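PDB 6FJY: protein CsuE from Acinetobacter baumannii, which forms the tip adhesion subunit of archaic chaperone-usher Csu pili, probably mediating attachment to surfaces in biofilm formation, and is held before assembly by the chaperone CsuC. Local coordinates for residues D[62-67]-D[115-120]. Residues are numbered along the deposited sequence; the frame is centred on the assembly and turned at random.
Sequences AQTGEK and SVSPGV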
# COMPACT_ATOMS: atom_id res chain seq x y z
N ALA D 62 0.07 -4.79 17.77
CA ALA D 62 -0.75 -5.20 18.90
C ALA D 62 -1.21 -6.65 18.81
O ALA D 62 -1.70 -7.19 19.81
CB ALA D 62 -1.96 -4.28 19.04
N GLN D 63 -1.06 -7.29 17.66
CA GLN D 63 -1.54 -8.65 17.45
C GLN D 63 -0.42 -9.68 17.55
O GLN D 63 -0.50 -10.62 18.34
CB GLN D 63 -2.24 -8.75 16.09
CG GLN D 63 -2.90 -7.46 15.64
CD GLN D 63 -4.11 -7.11 16.47
OE1 GLN D 63 -4.19 -6.03 17.05
NE2 GLN D 63 -5.07 -8.03 16.52
N THR D 64 0.63 -9.51 16.75
CA THR D 64 1.66 -10.53 16.67
C THR D 64 2.70 -10.41 17.77
O THR D 64 3.45 -11.37 18.00
CB THR D 64 2.36 -10.46 15.31
OG1 THR D 64 3.02 -9.19 15.19
CG2 THR D 64 1.34 -10.59 14.20
N GLY D 65 2.78 -9.27 18.44
CA GLY D 65 3.89 -9.01 19.32
C GLY D 65 5.18 -8.71 18.60
O GLY D 65 6.20 -8.49 19.26
N GLU D 66 5.18 -8.70 17.27
CA GLU D 66 6.35 -8.28 16.52
C GLU D 66 6.62 -6.80 16.77
O GLU D 66 5.70 -6.00 16.96
CB GLU D 66 6.16 -8.54 15.03
CG GLU D 66 6.05 -10.00 14.66
CD GLU D 66 5.68 -10.21 13.20
OE1 GLU D 66 6.57 -10.51 12.39
OE2 GLU D 66 4.48 -10.06 12.88
N LYS D 67 7.90 -6.44 16.77
CA LYS D 67 8.33 -5.11 17.14
C LYS D 67 9.31 -4.58 16.11
O LYS D 67 10.32 -5.24 15.82
CB LYS D 67 8.97 -5.08 18.54
CG LYS D 67 8.10 -5.65 19.65
CD LYS D 67 8.69 -5.36 21.03
CE LYS D 67 7.81 -5.93 22.14
NZ LYS D 67 7.83 -5.09 23.40
N SER D 115 12.53 -7.51 8.91
CA SER D 115 11.50 -8.28 8.22
C SER D 115 10.36 -8.54 9.19
O SER D 115 10.55 -9.24 10.19
CB SER D 115 12.06 -9.59 7.67
OG SER D 115 11.07 -10.35 7.00
N VAL D 116 9.19 -7.97 8.91
CA VAL D 116 8.06 -8.01 9.83
C VAL D 116 6.76 -8.11 9.03
O VAL D 116 6.70 -7.75 7.85
CB VAL D 116 8.04 -6.76 10.75
CG1 VAL D 116 7.17 -5.65 10.17
CG2 VAL D 116 7.60 -7.15 12.14
N SER D 117 5.72 -8.62 9.68
CA SER D 117 4.45 -8.84 9.02
C SER D 117 3.70 -7.53 8.82
O SER D 117 3.91 -6.57 9.57
CB SER D 117 3.58 -9.80 9.83
OG SER D 117 3.26 -9.25 11.10
N PRO D 118 2.84 -7.45 7.80
CA PRO D 118 2.02 -6.25 7.63
C PRO D 118 1.07 -6.08 8.80
O PRO D 118 0.60 -7.05 9.40
CB PRO D 118 1.26 -6.51 6.32
CG PRO D 118 2.02 -7.57 5.63
CD PRO D 118 2.63 -8.41 6.71
N GLY D 119 0.79 -4.83 9.12
CA GLY D 119 -0.04 -4.49 10.25
C GLY D 119 0.34 -3.12 10.77
O GLY D 119 1.23 -2.45 10.23
N VAL D 120 -0.34 -2.71 11.83
CA VAL D 120 -0.05 -1.43 12.47
C VAL D 120 0.94 -1.67 13.60
O VAL D 120 0.88 -2.68 14.31
CB VAL D 120 -1.33 -0.74 12.96
CG1 VAL D 120 -1.99 -1.55 14.07
CG2 VAL D 120 -1.00 0.66 13.44
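E66 reaches from the hairpin turn between strands 58-61 and 67-73 to V116 and S117, which lie in the loop leading into strand 119-136. The turn carries an ST turn, in which T64 OG1 accepts the backbone N of E66 at 3.0 Å, and it belongs to the N-terminal β-sandwich part of this Ig-like adhesin. Because strands 58-61 and 119-136 pair antiparallel, the turn and the loop come together at the same end of this strand pair.

Packing is closest around the E66 side chain. E66 and V116 run antiparallel past each other, and E66 CB rests on V116 CG2 at 3.5 Å. With CG anti to its own carbonyl carbon and the chain extended beyond it (chi2 172°), E66 carries its carboxylate on to S117. There E66 OE1 receives a weak bond from S117 N at 3.4 Å, while E66 OE2 sits 2.3 Å from S117 OG, a very short hydrogen bond whose length is doubtful. Y121 borders both E66 and V116 and also bonds through its OH to S117 O, which ties the loop to its own strand.

Beside the carboxylate the contact loosens: T64 CG2 comes no nearer to S117 OG than 3.9 Å. At the far end A62 and V120 meet without a bond, A62 N lying 4.1 Å from V120 O. A62 and T64 face solvent, whereas V120 packs on I229 of the CsuC chain. Between the two parts stands the T64 hydroxyl, which, besides taking the E66 amide, donates to the anti lone pair of E66 OE2 from 2.9 Å at T64 OG1.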